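Putative hydantoin racemase (PDB 3QVL) racemises allantoin and probably also interconverts the D and L forms of other 5-monosubstituted hydantoins. Local coordinates at residues I7-S12 / V74-G79; A85-A90 / G225-P230; H103-V108 / P199-V204; C138-A143 / K171-G176. All blocks are in the same frame, centred on the assembly; numbering follows the deposited sequence. Where two conformers were deposited one is given.

Contact 1: I7-S12 / V74-G79; sequences INPNTS and VIASFG. Unlike the reference sequence in segment 74-79: S77 (reference Cys). With 5HY ([(4R)-2,5-dioxoimidazolidin-4-yl]acetic acid), chain C.
N8 and A76 are joined through one water, which donates to N8 OD1 and A76 O and accepts from NAF of the bound [(4R)-2,5-dioxoimidazolidin-4-yl]acetic acid, 2.8 Å from the water. Both segments also hold the carbonyls of the hydantoin ring. F78 N gives ligand O a fairly straight bond (2.9 Å, 160°), and N10 ND2 gives OAB a more bent one (3.0 Å). S77, a cysteine in the reference sequence, swings OG opposite its backbone N (chi1 -178°), to 3.1 Å from ligand C. One shell out, N10 has its CG between backbone N and carbonyl carbon (chi1 71°), which folds the amide back toward N8. There N10 OD1 accepts from N8 ND2 and S12 N; this double grip fixes the flip of the amide and presents ND2 to the ligand. N8 OD1 and N10 OD1 each close an Asx turn. On the strand side, P9 CG packs against S77 CB (3.5 Å), and P9 crosses I75 at about a right angle. The loops diverge from a parallel bridge, I7 with I75. The bond from F78 N polarises the carbonyl beside ligand CA and would be expected to raise the acidity of that stereocentre, while N10 ND2 recognises the urea carbonyl.

Contact 2: A85-A90 / G225-P230; sequences AARELA and GDLAFP
F229 and P230 close on the backbone O of E88 in the tightest part of the contact. F229 CA approaches that oxygen at 3.4 Å with an angle of 163° at the hydrogen, a nearly straight CA-H...O contact, while F229 CD1 (3.3 Å) and P230 CD (3.5 Å) also press on E88 O. The F229 ring sits at the C-terminal end of helix 83-89, with L89 O at its edge, in plane, 3.7 Å from CE1. On another flank L227 turns into the packed part, its side chain lying alongside the aliphatic part of R87 with a shared heading, R87 CD being 4.1 Å from L227 CD1. Looser and more exposed are G225, D226 and A228, the rest of a type I beta turn; the backbone angles of G225 call for glycine. D226 offers E88 its carbonyl O, 3.2 Å from E88 OE2, but both atoms are acceptors and no bond results. Instead, R120 of the second subunit forms a salt bridge with E88 OE2 and bonds A228 O, and E88 OE1 accepts from F49 N of that subunit. Separately, K223 NZ bonds R87 O, A90 O and L227 O and makes a cation-pi contact with F229. With no hydrogen bond directly between the segments, the chemistry implies a joint of van der Waals packing and shared cations, coupled to subunit assembly.

Contact 3: H103-V108 / P199-V204; sequences HMATMV and PVIDGV
V108 meets the puckered ring of P199, whose CG lies 3.8 Å from V108 CG2 with P199 CB equally near; the two side chains pass alongside, pointing opposite ways. The flat imidazole of H103 takes no part across the two segments: it turns elsewhere, edge-to-face with F134 and against H103 of the third subunit. The setting is helix-on-sheet packing in a fold of two four-stranded parallel sheets, helix 97-108 lying against edge strand 200-201 of the second sheet. Just beyond that strand the chain enters helix 203-216, and D202 occupies its N-cap: D202 OD1 accepts a weak bond from V204 N at 2.9 Å, and its OD2 bonds S205 N. All the residues that touch across the contact are buried, and the match is purely apolar. I201 carries most of it. Its CG2 branch reaches M104 CB at 4.2 Å, whereas CD1 meets A105 CB at 3.8 Å and V108 CG2 at 4.0 Å. The longer branch starts with CG1 anti to the carbonyl carbon and continues extended (chi2 155°), which sends CD1 over the helix backbone to 3.5 Å from A105 CA.

Contact 4: C138-A143 / K171-G176; sequences CAALHA and KEDGSG
H142 and D173 share a first torsion near -60° (chi1 -49° and -61°), which swings each CG to the side of its own backbone N. Since their CB atoms point at each other from opposite directions, these torsions bring ring and carboxylate together between the strand and the end of the helix. H142 NE2 donates to D173 OD2 at 2.6 Å and 166°. The acceptor lies close to the ring plane, and the donor arrives on the syn side of OD2; even so, the ring and carboxylate planes are not coplanar. Such a short, straight bond to an aspartate would be expected to favour a protonated, positively charged histidine. D173 OD2 has a second partner in the hydroxyl of S113, which also bonds S175 OG and so helps hold the carboxylate. The methyls of A140 and A139 pack beside the pair: A140 CB is 3.4 Å from D173 OD2, and A139 CB lies 3.7 Å from D173 O and 3.9 Å from S175 CB. A139 has near-helical backbone angles within the strand, and the methyls of A139 and A140, though consecutive, both point toward the other segment. Farther out, one water links the backbones, donating to A139 O (3.1 Å) and D173 O (2.7 Å). The contact lies at the surface, inside a beta-alpha-beta crossover: edge strand 138-143, bonded to strand 112-116, is followed by helix 157-172 and strand 177-180. H142 packs on R165 and A169 of that helix, whereas C138 and L141 lie against helix 122-132.

Overall arrangement
The chain holds two four-stranded parallel sheets, each with strand order 2-1-3-4. Contact 1 lies at the strand ends of the first, about 6 Å from the chain centre. Contact 2 follows on helix 83-89, which comes directly after strand 72-75; contacts 1 and 2 touch through I75 CD1 and A86 CB. Contacts 3 and 4 belong to the second sheet, their centres about 14 Å apart, and touch where P199 meets G176. Contact 2 spans the longest sequence interval, enclosing contact 3, which in turn encloses contact 4. Contacts 2 and 4, about 35 Å apart between centres, lie on opposite sides of the chain centre. Contacts 2, 3 and 4 each reach the third subunit, while contact 1 supplies ligand-pocket residues.

Contact 1: I7-S12 / V74-G79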
loop_
_atom_site.group_PDB
_atom_site.type_symbol
_atom_site.label_atom_id
_atom_site.label_comp_id
_atom_site.label_asym_id
_atom_site.label_seq_id
_atom_site.Cartn_x
_atom_site.Cartn_y
_atom_site.Cartn_z
ATOM N N ILE A 7 4.170 -7.294 32.120
ATOM C CA ILE A 7 2.798 -7.752 32.315
ATOM C C ILE A 7 2.437 -8.888 31.366
ATOM O O ILE A 7 2.398 -8.703 30.150
ATOM C CB ILE A 7 1.773 -6.601 32.120
ATOM C CG1 ILE A 7 2.155 -5.377 32.959
ATOM C CG2 ILE A 7 0.350 -7.080 32.449
ATOM C CD1 ILE A 7 1.458 -4.099 32.536
ATOM N N ASN A 8 2.180 -10.063 31.936
ATOM C CA ASN A 8 1.522 -11.135 31.207
ATOM C C ASN A 8 0.028 -10.819 31.180
ATOM O O ASN A 8 -0.611 -10.798 32.230
ATOM C CB ASN A 8 1.780 -12.491 31.877
ATOM C CG ASN A 8 1.059 -13.641 31.185
ATOM O OD1 ASN A 8 0.614 -13.522 30.041
ATOM N ND2 ASN A 8 0.945 -14.768 31.883
ATOM N N PRO A 9 -0.529 -10.544 29.984
ATOM C CA PRO A 9 -1.935 -10.156 29.856
ATOM C C PRO A 9 -2.931 -11.275 30.163
ATOM O O PRO A 9 -4.098 -10.989 30.436
ATOM C CB PRO A 9 -2.044 -9.723 28.388
ATOM C CG PRO A 9 -0.652 -9.350 28.016
ATOM C CD PRO A 9 0.177 -10.384 28.703
ATOM N N ASN A 10 -2.484 -12.528 30.109
ATOM C CA ASN A 10 -3.319 -13.644 30.554
ATOM C C ASN A 10 -3.062 -13.985 32.025
ATOM O O ASN A 10 -2.069 -13.537 32.603
ATOM C CB ASN A 10 -3.175 -14.870 29.635
ATOM C CG ASN A 10 -1.830 -15.561 29.766
ATOM O OD1 ASN A 10 -1.429 -15.983 30.852
ATOM N ND2 ASN A 10 -1.137 -15.705 28.644
ATOM N N THR A 11 -3.952 -14.777 32.621
ATOM C CA THR A 11 -3.907 -15.050 34.062
ATOM C C THR A 11 -3.120 -16.307 34.445
ATOM O O THR A 11 -3.077 -16.678 35.622
ATOM C CB THR A 11 -5.327 -15.137 34.670
ATOM O OG1 THR A 11 -6.067 -16.172 34.011
ATOM C CG2 THR A 11 -6.064 -13.811 34.525
ATOM N N SER A 12 -2.501 -16.956 33.460
ATOM C CA SER A 12 -1.686 -18.144 33.712
ATOM C C SER A 12 -0.403 -17.778 34.452
ATOM O O SER A 12 0.439 -17.045 33.922
ATOM C CB SER A 12 -1.352 -18.858 32.399
ATOM O OG SER A 12 -0.374 -19.868 32.595
ATOM N N VAL A 74 6.028 -3.651 29.929
ATOM C CA VAL A 74 6.036 -4.580 28.803
ATOM C C VAL A 74 4.704 -5.333 28.765
ATOM O O VAL A 74 4.262 -5.868 29.783
ATOM C CB VAL A 74 7.220 -5.581 28.899
ATOM C CG1 VAL A 74 7.090 -6.690 27.860
ATOM C CG2 VAL A 74 8.555 -4.859 28.734
ATOM N N ILE A 75 4.063 -5.354 27.597
ATOM C CA ILE A 75 2.851 -6.155 27.393
ATOM C C ILE A 75 3.251 -7.483 26.753
ATOM O O ILE A 75 3.618 -7.537 25.574
ATOM C CB ILE A 75 1.791 -5.406 26.549
ATOM C CG1 ILE A 75 1.334 -4.140 27.281
ATOM C CG2 ILE A 75 0.594 -6.312 26.250
ATOM C CD1 ILE A 75 0.426 -3.240 26.468
ATOM N N ALA A 76 3.170 -8.550 27.546
ATOM C CA ALA A 76 3.801 -9.825 27.204
ATOM C C ALA A 76 2.909 -10.894 26.562
ATOM O O ALA A 76 2.984 -12.076 26.917
ATOM C CB ALA A 76 4.550 -10.387 28.413
ATOM N N SER A 77 2.068 -10.455 25.627
ATOM C CA SER A 77 1.292 -11.345 24.763
ATOM C C SER A 77 1.480 -10.897 23.317
ATOM O O SER A 77 1.538 -9.696 23.043
ATOM C CB SER A 77 -0.188 -11.313 25.139
ATOM O OG SER A 77 -0.941 -12.204 24.338
ATOM N N PHE A 78 1.569 -11.858 22.398
ATOM C CA PHE A 78 1.884 -11.558 20.992
ATOM C C PHE A 78 0.833 -10.760 20.199
ATOM O O PHE A 78 1.071 -10.385 19.050
ATOM C CB PHE A 78 2.275 -12.840 20.248
ATOM C CG PHE A 78 3.096 -12.597 19.011
ATOM C CD1 PHE A 78 4.425 -12.190 19.110
ATOM C CD2 PHE A 78 2.543 -12.777 17.747
ATOM C CE1 PHE A 78 5.188 -11.964 17.967
ATOM C CE2 PHE A 78 3.298 -12.552 16.600
ATOM C CZ PHE A 78 4.623 -12.145 16.711
ATOM N N GLY A 79 -0.316 -10.494 20.807
ATOM C CA GLY A 79 -1.304 -9.614 20.193
ATOM C C GLY A 79 -1.160 -8.172 20.647
ATOM O O GLY A 79 -1.886 -7.295 20.173
HETATM C C 5HY C . 0.538 -14.920 23.802
HETATM N N 5HY C . -1.665 -15.552 23.596
HETATM O O 5HY C . 1.681 -14.521 23.585
HETATM C CA 5HY C . -0.583 -14.996 22.773
HETATM C CB 5HY C . -0.234 -15.904 21.573
HETATM C CG 5HY C . 0.340 -17.289 21.910
HETATM O OAB 5HY C . -1.892 -16.103 25.776
HETATM N NAF 5HY C . 0.078 -15.326 24.983
HETATM C CAI 5HY C . -1.205 -15.680 24.845
HETATM O OD1 5HY C . 0.418 -18.097 20.962
HETATM O OD2 5HY C . 0.705 -17.519 23.083
HETATM O O HOH W 1 1.179 -14.224 27.364
#

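Contact 2: A85-A90 / G225-P230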
loop_
_atom_site.group_PDB
_atom_site.type_symbol
_atom_site.label_atom_id
_atom_site.label_comp_id
_atom_site.label_asym_id
_atom_site.label_seq_id
_atom_site.Cartn_x
_atom_site.Cartn_y
_atom_site.Cartn_z
ATOM N N ALA A 85 -3.887 1.998 24.662
ATOM C CA ALA A 85 -4.609 2.306 25.896
ATOM C C ALA A 85 -3.639 2.410 27.071
ATOM O O ALA A 85 -3.745 3.322 27.895
ATOM C CB ALA A 85 -5.668 1.247 26.171
ATOM N N ALA A 86 -2.690 1.476 27.128
ATOM C CA ALA A 86 -1.660 1.450 28.166
ATOM C C ALA A 86 -0.728 2.655 28.078
ATOM O O ALA A 86 -0.320 3.206 29.101
ATOM C CB ALA A 86 -0.862 0.157 28.089
ATOM N N ARG A 87 -0.397 3.058 26.852
ATOM C CA ARG A 87 0.473 4.213 26.625
ATOM C C ARG A 87 -0.170 5.524 27.071
ATOM O O ARG A 87 0.525 6.442 27.508
ATOM C CB ARG A 87 0.914 4.287 25.162
ATOM C CG ARG A 87 1.954 3.242 24.814
ATOM C CD ARG A 87 2.426 3.340 23.379
ATOM N NE ARG A 87 3.448 2.330 23.119
ATOM C CZ ARG A 87 3.982 2.072 21.929
ATOM N NH1 ARG A 87 3.603 2.748 20.852
ATOM N NH2 ARG A 87 4.905 1.128 21.820
ATOM N N GLU A 88 -1.495 5.597 26.967
ATOM C CA GLU A 88 -2.249 6.744 27.469
ATOM C C GLU A 88 -2.206 6.808 28.995
ATOM O O GLU A 88 -1.960 7.871 29.568
ATOM C CB GLU A 88 -3.703 6.692 26.995
ATOM C CG GLU A 88 -3.900 7.008 25.519
ATOM C CD GLU A 88 -5.367 7.097 25.125
ATOM O OE1 GLU A 88 -6.240 6.778 25.956
ATOM O OE2 GLU A 88 -5.648 7.498 23.979
ATOM N N LEU A 89 -2.436 5.666 29.639
ATOM C CA LEU A 89 -2.505 5.594 31.099
ATOM C C LEU A 89 -1.137 5.725 31.772
ATOM O O LEU A 89 -1.009 6.406 32.790
ATOM C CB LEU A 89 -3.205 4.301 31.546
ATOM C CG LEU A 89 -3.558 4.121 33.029
ATOM C CD1 LEU A 89 -4.510 5.207 33.524
ATOM C CD2 LEU A 89 -4.150 2.740 33.277
ATOM N N ALA A 90 -0.122 5.079 31.200
ATOM C CA ALA A 90 1.218 5.066 31.791
ATOM C C ALA A 90 2.017 6.328 31.477
ATOM O O ALA A 90 1.795 6.977 30.452
ATOM C CB ALA A 90 1.986 3.831 31.344
ATOM N N GLY A 225 -1.125 15.146 22.470
ATOM C CA GLY A 225 -2.099 14.677 21.490
ATOM C C GLY A 225 -2.661 13.285 21.716
ATOM O O GLY A 225 -3.386 13.046 22.686
ATOM N N ASP A 226 -2.312 12.370 20.814
ATOM C CA ASP A 226 -2.952 11.053 20.714
ATOM C C ASP A 226 -2.775 10.138 21.925
ATOM O O ASP A 226 -3.680 9.370 22.260
ATOM C CB ASP A 226 -2.477 10.325 19.452
ATOM C CG ASP A 226 -2.875 11.042 18.172
ATOM O OD1 ASP A 226 -3.686 11.993 18.232
ATOM O OD2 ASP A 226 -2.377 10.646 17.099
ATOM N N LEU A 227 -1.613 10.215 22.568
ATOM C CA LEU A 227 -1.305 9.333 23.692
ATOM C C LEU A 227 -1.225 10.083 25.021
ATOM O O LEU A 227 -0.601 9.615 25.978
ATOM C CB LEU A 227 -0.021 8.538 23.422
ATOM C CG LEU A 227 -0.001 7.610 22.199
ATOM C CD1 LEU A 227 1.381 7.008 22.012
ATOM C CD2 LEU A 227 -1.056 6.509 22.296
ATOM N N ALA A 228 -1.876 11.244 25.070
ATOM C CA ALA A 228 -2.025 12.007 26.304
ATOM C C ALA A 228 -2.807 11.185 27.324
ATOM O O ALA A 228 -3.522 10.247 26.955
ATOM C CB ALA A 228 -2.739 13.322 26.026
ATOM N N PHE A 229 -2.662 11.528 28.601
ATOM C CA PHE A 229 -3.438 10.881 29.656
ATOM C C PHE A 229 -4.928 10.951 29.317
ATOM O O PHE A 229 -5.378 11.937 28.727
ATOM C CB PHE A 229 -3.163 11.529 31.017
ATOM C CG PHE A 229 -1.750 11.347 31.504
ATOM C CD1 PHE A 229 -1.281 10.089 31.878
ATOM C CD2 PHE A 229 -0.891 12.437 31.600
ATOM C CE1 PHE A 229 0.027 9.919 32.331
ATOM C CE2 PHE A 229 0.417 12.278 32.056
ATOM C CZ PHE A 229 0.877 11.017 32.421
ATOM N N PRO A 230 -5.694 9.901 29.670
ATOM C CA PRO A 230 -7.123 9.877 29.354
ATOM C C PRO A 230 -7.837 11.121 29.875
ATOM O O PRO A 230 -7.472 11.644 30.933
ATOM C CB PRO A 230 -7.624 8.636 30.093
ATOM C CG PRO A 230 -6.432 7.765 30.218
ATOM C CD PRO A 230 -5.271 8.686 30.390
#

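Contact 3: H103-V108 / P199-V204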
loop_
_atom_site.group_PDB
_atom_site.type_symbol
_atom_site.label_atom_id
_atom_site.label_comp_id
_atom_site.label_asym_id
_atom_site.label_seq_id
_atom_site.Cartn_x
_atom_site.Cartn_y
_atom_site.Cartn_z
ATOM N N HIS A 103 10.391 -5.379 15.422
ATOM C CA HIS A 103 11.381 -4.302 15.335
ATOM C C HIS A 103 12.809 -4.846 15.289
ATOM O O HIS A 103 13.612 -4.417 14.456
ATOM C CB HIS A 103 11.224 -3.320 16.503
ATOM C CG HIS A 103 10.213 -2.241 16.260
ATOM N ND1 HIS A 103 8.854 -2.465 16.303
ATOM C CD2 HIS A 103 10.367 -0.923 15.990
ATOM C CE1 HIS A 103 8.215 -1.335 16.057
ATOM N NE2 HIS A 103 9.110 -0.384 15.861
ATOM N N MET A 104 13.112 -5.794 16.178
ATOM C CA MET A 104 14.435 -6.422 16.235
ATOM C C MET A 104 14.743 -7.240 14.986
ATOM O O MET A 104 15.880 -7.251 14.512
ATOM C CB MET A 104 14.575 -7.311 17.477
ATOM C CG MET A 104 14.559 -6.584 18.820
ATOM S SD MET A 104 15.890 -5.393 19.071
ATOM C CE MET A 104 15.132 -3.900 18.434
ATOM N N ALA A 105 13.722 -7.918 14.462
ATOM C CA ALA A 105 13.867 -8.776 13.285
ATOM C C ALA A 105 14.338 -8.016 12.051
ATOM O O ALA A 105 15.153 -8.525 11.279
ATOM C CB ALA A 105 12.564 -9.504 12.996
ATOM N N THR A 106 13.833 -6.796 11.879
ATOM C CA THR A 106 14.184 -5.962 10.728
ATOM C C THR A 106 15.607 -5.402 10.828
ATOM O O THR A 106 16.153 -4.897 9.844
ATOM C CB THR A 106 13.187 -4.797 10.533
ATOM O OG1 THR A 106 13.224 -3.932 11.676
ATOM C CG2 THR A 106 11.766 -5.319 10.332
ATOM N N MET A 107 16.196 -5.499 12.018
ATOM C CA MET A 107 17.549 -5.002 12.262
ATOM C C MET A 107 18.627 -6.062 12.014
ATOM O O MET A 107 19.811 -5.733 11.912
ATOM C CB MET A 107 17.667 -4.459 13.688
ATOM C CG MET A 107 16.824 -3.223 13.958
ATOM S SD MET A 107 16.995 -2.639 15.653
ATOM C CE MET A 107 15.772 -1.332 15.680
ATOM N N VAL A 108 18.215 -7.324 11.916
ATOM C CA VAL A 108 19.158 -8.438 11.749
ATOM C C VAL A 108 18.896 -9.304 10.511
ATOM O O VAL A 108 19.682 -10.200 10.193
ATOM C CB VAL A 108 19.236 -9.337 13.019
ATOM C CG1 VAL A 108 19.937 -8.602 14.158
ATOM C CG2 VAL A 108 17.849 -9.817 13.444
ATOM N N PRO A 199 18.985 -15.636 13.788
ATOM C CA PRO A 199 18.266 -14.979 14.878
ATOM C C PRO A 199 16.861 -15.550 15.066
ATOM O O PRO A 199 16.023 -15.462 14.165
ATOM C CB PRO A 199 18.193 -13.515 14.425
ATOM C CG PRO A 199 19.295 -13.360 13.447
ATOM C CD PRO A 199 19.394 -14.674 12.749
ATOM N N VAL A 200 16.634 -16.163 16.224
ATOM C CA VAL A 200 15.301 -16.580 16.640
ATOM C C VAL A 200 14.932 -15.666 17.801
ATOM O O VAL A 200 15.543 -15.729 18.871
ATOM C CB VAL A 200 15.250 -18.071 17.050
ATOM C CG1 VAL A 200 13.828 -18.480 17.414
ATOM C CG2 VAL A 200 15.782 -18.954 15.926
ATOM N N ILE A 201 13.943 -14.809 17.572
ATOM C CA ILE A 201 13.712 -13.653 18.434
ATOM C C ILE A 201 12.511 -13.804 19.363
ATOM O O ILE A 201 11.396 -14.095 18.922
ATOM C CB ILE A 201 13.612 -12.347 17.597
ATOM C CG1 ILE A 201 14.919 -12.125 16.827
ATOM C CG2 ILE A 201 13.301 -11.140 18.486
ATOM C CD1 ILE A 201 14.777 -11.294 15.578
ATOM N N ASP A 202 12.771 -13.611 20.653
ATOM C CA ASP A 202 11.733 -13.545 21.672
ATOM C C ASP A 202 11.403 -12.088 21.967
ATOM O O ASP A 202 12.288 -11.296 22.307
ATOM C CB ASP A 202 12.193 -14.258 22.949
ATOM C CG ASP A 202 11.458 -13.779 24.190
ATOM O OD1 ASP A 202 10.211 -13.715 24.166
ATOM O OD2 ASP A 202 12.133 -13.471 25.193
ATOM N N GLY A 203 10.123 -11.749 21.847
ATOM C CA GLY A 203 9.647 -10.392 22.085
ATOM C C GLY A 203 9.727 -9.924 23.526
ATOM O O GLY A 203 9.855 -8.727 23.779
ATOM N N VAL A 204 9.639 -10.862 24.469
ATOM C CA VAL A 204 9.726 -10.537 25.897
ATOM C C VAL A 204 11.073 -9.892 26.218
ATOM O O VAL A 204 11.126 -8.771 26.729
ATOM C CB VAL A 204 9.491 -11.781 26.799
ATOM C CG1 VAL A 204 9.674 -11.427 28.271
ATOM C CG2 VAL A 204 8.102 -12.362 26.562
#

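Contact 4: C138-A143 / K171-G176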
loop_
_atom_site.group_PDB
_atom_site.type_symbol
_atom_site.label_atom_id
_atom_site.label_comp_id
_atom_site.label_asym_id
_atom_site.label_seq_id
_atom_site.Cartn_x
_atom_site.Cartn_y
_atom_site.Cartn_z
ATOM N N CYS A 138 7.665 -9.363 6.459
ATOM C CA CYS A 138 7.271 -10.701 6.893
ATOM C C CYS A 138 7.050 -11.627 5.702
ATOM O O CYS A 138 6.117 -11.435 4.918
ATOM C CB CYS A 138 6.022 -10.651 7.774
ATOM S SG CYS A 138 5.547 -12.259 8.460
ATOM N N ALA A 139 7.920 -12.627 5.580
ATOM C CA ALA A 139 7.865 -13.590 4.483
ATOM C C ALA A 139 6.678 -14.541 4.610
ATOM O O ALA A 139 6.014 -14.844 3.615
ATOM C CB ALA A 139 9.171 -14.372 4.398
ATOM N N ALA A 140 6.419 -15.007 5.831
ATOM C CA ALA A 140 5.327 -15.946 6.101
ATOM C C ALA A 140 4.937 -15.971 7.576
ATOM O O ALA A 140 5.725 -15.599 8.448
ATOM C CB ALA A 140 5.702 -17.353 5.629
ATOM N N LEU A 141 3.710 -16.412 7.839
ATOM C CA LEU A 141 3.219 -16.620 9.197
ATOM C C LEU A 141 2.763 -18.065 9.337
ATOM O O LEU A 141 2.056 -18.586 8.470
ATOM C CB LEU A 141 2.056 -15.675 9.518
ATOM C CG LEU A 141 2.264 -14.159 9.513
ATOM C CD1 LEU A 141 2.053 -13.584 8.119
ATOM C CD2 LEU A 141 1.294 -13.519 10.489
ATOM N N HIS A 142 3.177 -18.709 10.424
ATOM C CA HIS A 142 2.837 -20.107 10.663
ATOM C C HIS A 142 2.316 -20.328 12.076
ATOM O O HIS A 142 2.668 -19.595 13.002
ATOM C CB HIS A 142 4.054 -21.007 10.445
ATOM C CG HIS A 142 4.781 -20.761 9.160
ATOM N ND1 HIS A 142 4.219 -21.003 7.925
ATOM C CD2 HIS A 142 6.036 -20.314 8.922
ATOM C CE1 HIS A 142 5.094 -20.704 6.981
ATOM N NE2 HIS A 142 6.204 -20.284 7.559
ATOM N N ALA A 143 1.480 -21.351 12.227
ATOM C CA ALA A 143 1.015 -21.798 13.535
ATOM C C ALA A 143 1.319 -23.284 13.702
ATOM O O ALA A 143 1.228 -24.050 12.740
ATOM C CB ALA A 143 -0.470 -21.535 13.690
ATOM N N LYS A 171 13.872 -23.089 5.437
ATOM C CA LYS A 171 14.101 -23.802 4.184
ATOM C C LYS A 171 13.177 -23.307 3.067
ATOM O O LYS A 171 13.582 -23.243 1.904
ATOM C CB LYS A 171 13.924 -25.311 4.393
ATOM C CG LYS A 171 14.454 -26.180 3.257
ATOM N N GLU A 172 11.946 -22.946 3.428
ATOM C CA GLU A 172 10.893 -22.675 2.445
ATOM C C GLU A 172 10.547 -21.200 2.227
ATOM O O GLU A 172 10.278 -20.789 1.097
ATOM C CB GLU A 172 9.613 -23.434 2.815
ATOM C CG GLU A 172 9.724 -24.952 2.747
ATOM C CD GLU A 172 8.475 -25.661 3.248
ATOM O OE1 GLU A 172 7.521 -24.982 3.688
ATOM O OE2 GLU A 172 8.449 -26.909 3.204
ATOM N N ASP A 173 10.547 -20.414 3.302
ATOM C CA ASP A 173 9.959 -19.067 3.278
ATOM C C ASP A 173 10.773 -17.992 2.561
ATOM O O ASP A 173 10.209 -17.008 2.079
ATOM C CB ASP A 173 9.640 -18.594 4.700
ATOM C CG ASP A 173 8.634 -19.486 5.408
ATOM O OD1 ASP A 173 8.090 -20.422 4.782
ATOM O OD2 ASP A 173 8.386 -19.243 6.605
ATOM N N GLY A 174 12.090 -18.174 2.500
ATOM C CA GLY A 174 12.981 -17.144 1.972
ATOM C C GLY A 174 13.188 -16.029 2.982
ATOM O O GLY A 174 13.270 -14.853 2.618
ATOM N N SER A 175 13.261 -16.410 4.256
ATOM C CA SER A 175 13.492 -15.469 5.351
ATOM C C SER A 175 14.821 -15.761 6.045
ATOM O O SER A 175 15.365 -16.863 5.925
ATOM C CB SER A 175 12.337 -15.524 6.356
ATOM O OG SER A 175 12.163 -16.834 6.864
ATOM N N GLY A 176 15.336 -14.770 6.769
ATOM C CA GLY A 176 16.622 -14.892 7.452
ATOM C C GLY A 176 16.526 -14.995 8.964
ATOM O O GLY A 176 17.513 -15.305 9.632
HETATM O O HOH W 2 7.564 -16.620 1.670
#